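Side-chain contacts in RNA-dependent RNA Polymerase (Bombyx mori cytoplasmic polyhedrosis virus, PDB 6TZ0), which synthesises RNA on an RNA template, transcribing and replicating the segmented double-stranded genome of the virus inside its particle: residues Asp42-Asn47 with Asp179-Tyr184; Ile562-Val567 with Leu611-Ser616; Tyr845-Phe850 with Arg872-Asp877. All coordinates share one frame; numbering follows the deposited sequence.

The three contacts follow one another along the chain: interaction 1 closes before interaction 2 opens, and interaction 2 before interaction 3. Interactions 1 and 3 are the closest pair, with centres 36 Å and nearest atoms about 15 Å apart. Interaction 2 lies on the opposite side of the chain's centre from both, its centre 62 Å from that of interaction 1 and 61 Å from that of interaction 3. They share no helix or strand. Interaction 1 lies in the N-terminal region, beside ATP-binding residues, interaction 2 in the central polymerase domain, and interaction 3 joins an extended loop to a helix of the C-terminal region, so each belongs to a different region and only interaction 1 borders a known ligand site.

Interaction 1 (Asp42-Asn47 with Asp179-Tyr184); sequences DFLFNN and DEFPFY
L44, F45 and F181 each carry CG beside the backbone N, opposite the carbonyl carbon. With chi1 of -54°, F45 turns its ring to meet F181, whose chi1 of -65° swings its own ring back to the end of helix 37-44. One corner of the F45 ring, CE2, meets the CD1-CE1 side of F181: CE2 of F45 lies 3.6 Å from CE1 of F181 and 3.8 Å from its CD1. Seen from F45, both F181 atoms sit at the ring's edge, close to its plane. The rings are turned 60° against each other with centroids 6.0 Å apart, so the pair is oblique.

L44 contributes twice. Its CD1 methyl reaches the edge of the F181 ring, 4.0 Å from CE1, while its CB lies 3.9 Å above the plane of the F45 ring, toward the rim. CE1 of F181 is therefore shared by a methyl and an aromatic carbon, and no hydrogen bond crosses between the segments: the buried contact is wholly apolar.

Further rings continue the cluster. F181 stacks on W146 and meets H41 edge-to-face, and F45 also packs on V171 and F175 of helix 166-175. F45 is the first residue to leave helical geometry, so the cluster forms where helix 37-44 ends.

The side chain of F181 comes about 4 Å from that of R37, the first residue of helix 37-44. R37, Y184 and N195 bind ATP, absent from this chain; the arrangement is an aromatic cluster bordering the ATP site, beside the β-hairpin of strands 183-186 and 191-194.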
# COMPACT_ATOMS: atom_id res chain seq x y z
N ASP A 42 -35.32 26.68 -8.76
CA ASP A 42 -36.36 27.42 -8.06
C ASP A 42 -36.24 27.25 -6.55
O ASP A 42 -36.45 28.21 -5.79
CB ASP A 42 -37.73 26.95 -8.54
CG ASP A 42 -38.85 27.90 -8.17
OD1 ASP A 42 -38.58 28.98 -7.60
OD2 ASP A 42 -40.02 27.56 -8.43
N PHE A 43 -35.91 26.05 -6.10
CA PHE A 43 -35.80 25.77 -4.67
C PHE A 43 -34.56 26.42 -4.08
O PHE A 43 -34.62 27.00 -2.98
CB PHE A 43 -35.77 24.26 -4.44
CG PHE A 43 -35.65 23.86 -3.00
CD1 PHE A 43 -36.74 23.97 -2.16
CD2 PHE A 43 -34.46 23.36 -2.50
CE1 PHE A 43 -36.64 23.60 -0.84
CE2 PHE A 43 -34.36 22.99 -1.18
CZ PHE A 43 -35.45 23.11 -0.35
N LEU A 44 -33.43 26.34 -4.78
CA LEU A 44 -32.20 26.90 -4.23
C LEU A 44 -32.14 28.41 -4.35
O LEU A 44 -31.40 29.05 -3.60
CB LEU A 44 -30.99 26.27 -4.92
CG LEU A 44 -30.74 24.79 -4.65
CD1 LEU A 44 -29.62 24.27 -5.52
CD2 LEU A 44 -30.42 24.55 -3.20
N PHE A 45 -32.90 29.01 -5.27
CA PHE A 45 -32.78 30.43 -5.57
C PHE A 45 -34.15 31.07 -5.65
O PHE A 45 -34.49 31.77 -6.61
CB PHE A 45 -32.02 30.66 -6.87
CG PHE A 45 -30.69 29.99 -6.90
CD1 PHE A 45 -29.67 30.41 -6.07
CD2 PHE A 45 -30.45 28.96 -7.79
CE1 PHE A 45 -28.45 29.80 -6.10
CE2 PHE A 45 -29.22 28.34 -7.83
CZ PHE A 45 -28.22 28.76 -6.98
N ASN A 46 -34.98 30.82 -4.64
CA ASN A 46 -36.28 31.47 -4.56
C ASN A 46 -36.11 32.96 -4.26
O ASN A 46 -35.09 33.39 -3.71
CB ASN A 46 -37.13 30.80 -3.47
CG ASN A 46 -38.59 31.18 -3.54
OD1 ASN A 46 -39.02 31.92 -4.43
ND2 ASN A 46 -39.37 30.69 -2.59
N ASN A 47 -37.11 33.74 -4.65
CA ASN A 47 -37.02 35.19 -4.50
C ASN A 47 -37.40 35.62 -3.09
O ASN A 47 -36.97 36.68 -2.62
CB ASN A 47 -37.92 35.86 -5.54
CG ASN A 47 -37.58 37.32 -5.76
OD1 ASN A 47 -36.63 37.85 -5.19
ND2 ASN A 47 -38.37 37.99 -6.59
N ASP A 179 -30.60 32.91 -14.66
CA ASP A 179 -31.75 32.03 -14.50
C ASP A 179 -31.41 30.57 -14.73
O ASP A 179 -32.32 29.75 -14.87
CB ASP A 179 -32.88 32.46 -15.43
CG ASP A 179 -33.60 33.70 -14.94
OD1 ASP A 179 -33.67 33.90 -13.70
OD2 ASP A 179 -34.11 34.48 -15.77
N GLU A 180 -30.13 30.22 -14.79
CA GLU A 180 -29.68 28.84 -14.77
C GLU A 180 -28.51 28.72 -13.79
O GLU A 180 -28.03 29.71 -13.24
CB GLU A 180 -29.27 28.35 -16.16
CG GLU A 180 -30.42 28.16 -17.12
CD GLU A 180 -29.98 27.60 -18.45
OE1 GLU A 180 -28.75 27.46 -18.65
OE2 GLU A 180 -30.85 27.28 -19.29
N PHE A 181 -28.07 27.48 -13.57
CA PHE A 181 -26.91 27.26 -12.73
C PHE A 181 -25.66 27.74 -13.46
O PHE A 181 -25.59 27.67 -14.69
CB PHE A 181 -26.79 25.79 -12.36
CG PHE A 181 -27.91 25.27 -11.50
CD1 PHE A 181 -27.99 25.62 -10.17
CD2 PHE A 181 -28.84 24.38 -12.02
CE1 PHE A 181 -29.01 25.12 -9.37
CE2 PHE A 181 -29.85 23.89 -11.23
CZ PHE A 181 -29.94 24.26 -9.90
N PRO A 182 -24.66 28.25 -12.73
CA PRO A 182 -23.45 28.78 -13.39
C PRO A 182 -22.59 27.72 -14.06
O PRO A 182 -21.73 28.08 -14.87
CB PRO A 182 -22.69 29.45 -12.25
CG PRO A 182 -23.70 29.70 -11.20
CD PRO A 182 -24.65 28.55 -11.29
N PHE A 183 -22.81 26.45 -13.75
CA PHE A 183 -22.06 25.35 -14.33
C PHE A 183 -22.89 24.09 -14.16
O PHE A 183 -23.91 24.09 -13.47
CB PHE A 183 -20.67 25.21 -13.68
CG PHE A 183 -20.71 25.17 -12.18
CD1 PHE A 183 -20.91 23.98 -11.49
CD2 PHE A 183 -20.54 26.33 -11.44
CE1 PHE A 183 -20.95 23.95 -10.13
CE2 PHE A 183 -20.58 26.30 -10.07
CZ PHE A 183 -20.79 25.11 -9.41
N TYR A 184 -22.43 23.01 -14.78
CA TYR A 184 -23.04 21.70 -14.61
C TYR A 184 -22.01 20.66 -15.01
O TYR A 184 -20.99 20.97 -15.63
CB TYR A 184 -24.33 21.56 -15.43
CG TYR A 184 -24.16 21.61 -16.93
CD1 TYR A 184 -24.09 22.83 -17.60
CD2 TYR A 184 -24.11 20.45 -17.68
CE1 TYR A 184 -23.94 22.88 -18.96
CE2 TYR A 184 -23.96 20.49 -19.04
CZ TYR A 184 -23.88 21.71 -19.68
OH TYR A 184 -23.74 21.75 -21.05

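Interaction 2 (Ile562-Val567 with Leu611-Ser616); sequences IYNTFV and LEAANS
The carboxamide of N564 presents one flat face to the methyl group of A613. CB of A613 lies 3.9 Å above the amide plane and 4.0 Å from CG of N564; height and distance nearly coincide, which is the evidence for a face-on approach. Its similar distances to OD1 (4.0 Å) and ND2 (4.1 Å) of N564 show that the methyl is centred over the group. E612 stands on the same side of that plane, beyond the OD1 edge, where its OE1 is 4.5 Å from OD1 of N564. Two acceptors at that distance make no bond, and the carboxylate is held elsewhere, by a salt bridge from OE2 to R641.

With chi1 at -72°, N564 places CG beside its backbone N, on the side facing the second helix. The backbones are closest here too, CA of N564 to CA of A613 being 6.7 Å, with only a methyl on the A613 side, consistent with the close approach.

Helix 557-573 thus meets the C-terminal end of helix 604-614 through N564. Its other sides are packed as well: F566 touches helices 389-397 and 401-409, and Y563 lies against helix 644-665. Just past helix 604-614, S616 hydrogen-bonds to L541 of a neighbouring chain, viral structural protein 4.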
# COMPACT_ATOMS: atom_id res chain seq x y z
N ILE A 562 20.01 -0.04 8.38
CA ILE A 562 19.80 -0.41 9.79
C ILE A 562 18.88 -1.63 9.88
O ILE A 562 19.16 -2.59 10.60
CB ILE A 562 19.23 0.77 10.59
CG1 ILE A 562 20.22 1.93 10.63
CG2 ILE A 562 18.89 0.36 12.01
CD1 ILE A 562 19.67 3.18 11.26
N TYR A 563 17.77 -1.60 9.15
CA TYR A 563 16.88 -2.75 9.05
C TYR A 563 17.54 -3.89 8.28
O TYR A 563 17.26 -5.06 8.56
CB TYR A 563 15.58 -2.32 8.39
CG TYR A 563 14.47 -3.34 8.28
CD1 TYR A 563 13.69 -3.66 9.38
CD2 TYR A 563 14.18 -3.96 7.07
CE1 TYR A 563 12.67 -4.58 9.28
CE2 TYR A 563 13.16 -4.88 6.97
CZ TYR A 563 12.41 -5.19 8.08
OH TYR A 563 11.40 -6.11 7.98
N ASN A 564 18.41 -3.56 7.32
CA ASN A 564 19.10 -4.60 6.56
C ASN A 564 20.04 -5.43 7.44
O ASN A 564 20.21 -6.62 7.18
CB ASN A 564 19.89 -4.01 5.40
CG ASN A 564 19.01 -3.53 4.28
OD1 ASN A 564 17.97 -4.12 4.00
ND2 ASN A 564 19.43 -2.47 3.61
N THR A 565 20.66 -4.82 8.46
CA THR A 565 21.50 -5.58 9.38
C THR A 565 20.69 -6.61 10.15
O THR A 565 21.14 -7.75 10.34
CB THR A 565 22.20 -4.66 10.38
OG1 THR A 565 21.22 -3.92 11.11
CG2 THR A 565 23.11 -3.71 9.68
N PHE A 566 19.50 -6.23 10.62
CA PHE A 566 18.61 -7.14 11.33
C PHE A 566 18.15 -8.28 10.42
O PHE A 566 18.13 -9.45 10.82
CB PHE A 566 17.43 -6.34 11.87
CG PHE A 566 16.34 -7.15 12.47
CD1 PHE A 566 16.51 -7.80 13.68
CD2 PHE A 566 15.10 -7.22 11.85
CE1 PHE A 566 15.48 -8.55 14.22
CE2 PHE A 566 14.07 -7.96 12.39
CZ PHE A 566 14.26 -8.62 13.57
N VAL A 567 17.80 -7.94 9.17
CA VAL A 567 17.37 -8.95 8.20
C VAL A 567 18.51 -9.91 7.87
O VAL A 567 18.31 -11.12 7.78
CB VAL A 567 16.81 -8.25 6.95
CG1 VAL A 567 16.54 -9.24 5.84
CG2 VAL A 567 15.52 -7.56 7.30
N LEU A 611 20.95 -10.15 -2.01
CA LEU A 611 20.81 -9.62 -3.35
C LEU A 611 19.81 -8.48 -3.39
O LEU A 611 19.96 -7.56 -4.20
CB LEU A 611 20.41 -10.75 -4.31
CG LEU A 611 20.46 -10.50 -5.81
CD1 LEU A 611 20.91 -11.76 -6.51
CD2 LEU A 611 19.11 -10.09 -6.37
N GLU A 612 18.79 -8.50 -2.54
CA GLU A 612 17.89 -7.36 -2.46
C GLU A 612 18.58 -6.16 -1.82
O GLU A 612 18.44 -5.04 -2.31
CB GLU A 612 16.62 -7.74 -1.70
CG GLU A 612 15.52 -6.70 -1.76
CD GLU A 612 15.60 -5.70 -0.63
OE1 GLU A 612 16.05 -6.08 0.47
OE2 GLU A 612 15.26 -4.52 -0.85
N ALA A 613 19.31 -6.38 -0.73
CA ALA A 613 19.95 -5.27 -0.03
C ALA A 613 21.09 -4.66 -0.83
O ALA A 613 21.40 -3.48 -0.62
CB ALA A 613 20.47 -5.74 1.33
N ALA A 614 21.71 -5.40 -1.73
CA ALA A 614 22.81 -4.87 -2.51
C ALA A 614 22.39 -4.19 -3.80
O ALA A 614 23.20 -3.50 -4.42
CB ALA A 614 23.81 -5.98 -2.84
N ASN A 615 21.14 -4.38 -4.24
CA ASN A 615 20.65 -3.83 -5.50
C ASN A 615 19.39 -3.03 -5.20
O ASN A 615 18.28 -3.52 -5.35
CB ASN A 615 20.36 -4.94 -6.49
CG ASN A 615 21.59 -5.73 -6.85
OD1 ASN A 615 22.66 -5.17 -7.06
ND2 ASN A 615 21.46 -7.04 -6.90
N SER A 616 19.57 -1.78 -4.79
CA SER A 616 18.47 -0.97 -4.28
C SER A 616 18.25 0.23 -5.18
O SER A 616 19.16 1.04 -5.38
CB SER A 616 18.75 -0.52 -2.85
OG SER A 616 19.86 0.35 -2.82

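Interaction 3 (Tyr845-Phe850 with Arg872-Asp877); sequences YPAYPF and RRLLYD
The CD2 methyl of L874 is the single side-chain atom through which 872-877 touches 845-850, and it has two partners. It lies 4.1 Å from CB of A847 and likewise 4.1 Å from CE2 of F850. Those two loop atoms are themselves 4.0 Å apart, CB of A847 to CE2 of F850, so the three carbons form a nearly equilateral triangle and the methyl sits against a notch between the alanine and the ring. It approaches the F850 ring obliquely, while the two side chains as a whole cross at about a right angle.

Torsions explain the reach. L874 holds CG trans to its backbone N (chi1 -172°), which extends the branch off the helix, and chi2 of 64° turns CD1 aside and leaves CD2 pointing on outward, opposite CA, to the loop. F850 has CG beside its N (chi1 -73°), folding the ring back along the loop so that CE2 comes level with A847, three residues earlier. The contact is buried and apolar, and no hydrogen bond joins the two segments.

The next shell ties both segments to the chain between them. On the loop side, the N of A847 is hydrogen-bonded to the E861 carboxylate and that of F850 to the T858 hydroxyl, while D877 on the helix makes a salt bridge with R852, just beyond the loop segment. Within the helix, the amide of D877 bonds to the carbonyl O of R873 at 2.9 Å, part of the turn that carries L874.

Farther out, Y848 makes a cation-pi contact with K778. The arrangement is an extended, proline-containing loop that packs on helix 774-786 with Y845, P846 and Y848, and on helix 873-878 with A847 and F850, away from the polymerase's known ligand sites.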
# COMPACT_ATOMS: atom_id res chain seq x y z
N TYR A 845 -32.99 1.71 5.95
CA TYR A 845 -32.72 2.94 6.66
C TYR A 845 -33.67 3.06 7.86
O TYR A 845 -34.79 2.54 7.81
CB TYR A 845 -32.89 4.13 5.71
CG TYR A 845 -32.37 5.43 6.23
CD1 TYR A 845 -31.01 5.67 6.26
CD2 TYR A 845 -33.22 6.40 6.70
CE1 TYR A 845 -30.51 6.84 6.75
CE2 TYR A 845 -32.74 7.58 7.19
CZ TYR A 845 -31.38 7.79 7.20
OH TYR A 845 -30.88 8.96 7.69
N PRO A 846 -33.24 3.68 8.96
CA PRO A 846 -34.14 3.86 10.11
C PRO A 846 -35.31 4.78 9.80
O PRO A 846 -35.16 5.83 9.18
CB PRO A 846 -33.22 4.48 11.17
CG PRO A 846 -31.88 4.02 10.80
CD PRO A 846 -31.84 3.99 9.32
N ALA A 847 -36.48 4.37 10.25
CA ALA A 847 -37.74 4.98 9.85
C ALA A 847 -38.30 5.91 10.92
O ALA A 847 -37.95 5.84 12.10
CB ALA A 847 -38.77 3.90 9.52
N TYR A 848 -39.17 6.81 10.47
CA TYR A 848 -39.94 7.70 11.32
C TYR A 848 -41.25 7.03 11.71
O TYR A 848 -41.59 5.98 11.15
CB TYR A 848 -40.17 9.01 10.57
CG TYR A 848 -38.93 9.87 10.46
CD1 TYR A 848 -38.61 10.77 11.46
CD2 TYR A 848 -38.09 9.77 9.36
CE1 TYR A 848 -37.48 11.55 11.38
CE2 TYR A 848 -36.96 10.55 9.26
CZ TYR A 848 -36.66 11.44 10.28
OH TYR A 848 -35.54 12.22 10.19
N PRO A 849 -41.99 7.55 12.70
CA PRO A 849 -43.29 6.95 13.06
C PRO A 849 -44.31 6.95 11.93
O PRO A 849 -44.67 8.00 11.39
CB PRO A 849 -43.75 7.82 14.23
CG PRO A 849 -42.53 8.28 14.85
CD PRO A 849 -41.55 8.50 13.75
N PHE A 850 -44.76 5.75 11.57
CA PHE A 850 -45.89 5.56 10.68
C PHE A 850 -47.16 5.44 11.51
O PHE A 850 -47.16 4.83 12.57
CB PHE A 850 -45.72 4.30 9.83
CG PHE A 850 -44.69 4.44 8.75
CD1 PHE A 850 -45.02 5.02 7.54
CD2 PHE A 850 -43.39 4.00 8.95
CE1 PHE A 850 -44.08 5.15 6.54
CE2 PHE A 850 -42.44 4.13 7.96
CZ PHE A 850 -42.79 4.71 6.75
N ARG A 872 -38.04 -6.32 8.25
CA ARG A 872 -39.33 -6.84 7.80
C ARG A 872 -40.40 -6.73 8.88
O ARG A 872 -41.59 -6.74 8.57
CB ARG A 872 -39.14 -8.30 7.34
CG ARG A 872 -40.34 -8.92 6.66
CD ARG A 872 -40.07 -10.27 6.06
NE ARG A 872 -41.32 -10.86 5.58
CZ ARG A 872 -41.84 -10.64 4.38
NH1 ARG A 872 -42.98 -11.22 4.05
NH2 ARG A 872 -41.23 -9.84 3.52
N ARG A 873 -39.99 -6.55 10.14
CA ARG A 873 -40.94 -6.40 11.23
C ARG A 873 -41.72 -5.09 11.17
O ARG A 873 -42.77 -4.97 11.81
CB ARG A 873 -40.18 -6.53 12.56
CG ARG A 873 -41.02 -6.70 13.80
CD ARG A 873 -40.14 -6.88 15.02
NE ARG A 873 -40.94 -6.99 16.23
CZ ARG A 873 -41.27 -5.95 16.99
NH1 ARG A 873 -40.87 -4.73 16.67
NH2 ARG A 873 -42.00 -6.14 18.08
N LEU A 874 -41.25 -4.11 10.38
CA LEU A 874 -42.00 -2.87 10.22
C LEU A 874 -43.29 -3.09 9.45
O LEU A 874 -44.28 -2.39 9.69
CB LEU A 874 -41.13 -1.83 9.53
CG LEU A 874 -41.67 -0.40 9.44
CD1 LEU A 874 -41.82 0.19 10.83
CD2 LEU A 874 -40.79 0.46 8.56
N LEU A 875 -43.31 -4.08 8.55
CA LEU A 875 -44.53 -4.45 7.83
C LEU A 875 -45.63 -4.91 8.78
O LEU A 875 -46.81 -4.65 8.54
CB LEU A 875 -44.24 -5.57 6.83
CG LEU A 875 -43.24 -5.37 5.70
CD1 LEU A 875 -43.05 -6.70 4.97
CD2 LEU A 875 -43.71 -4.30 4.75
N TYR A 876 -45.25 -5.59 9.86
CA TYR A 876 -46.20 -6.07 10.84
C TYR A 876 -46.48 -5.04 11.92
O TYR A 876 -47.58 -5.02 12.48
CB TYR A 876 -45.66 -7.36 11.47
CG TYR A 876 -45.58 -8.50 10.49
CD1 TYR A 876 -46.69 -9.30 10.25
CD2 TYR A 876 -44.42 -8.75 9.78
CE1 TYR A 876 -46.63 -10.34 9.35
CE2 TYR A 876 -44.35 -9.79 8.87
CZ TYR A 876 -45.46 -10.58 8.66
OH TYR A 876 -45.41 -11.61 7.77
N ASP A 877 -45.50 -4.18 12.21
CA ASP A 877 -45.71 -3.10 13.17
C ASP A 877 -46.70 -2.07 12.64
O ASP A 877 -47.50 -1.53 13.41
CB ASP A 877 -44.37 -2.44 13.50
CG ASP A 877 -44.41 -1.58 14.74
OD1 ASP A 877 -45.45 -1.55 15.43
OD2 ASP A 877 -43.40 -0.92 15.04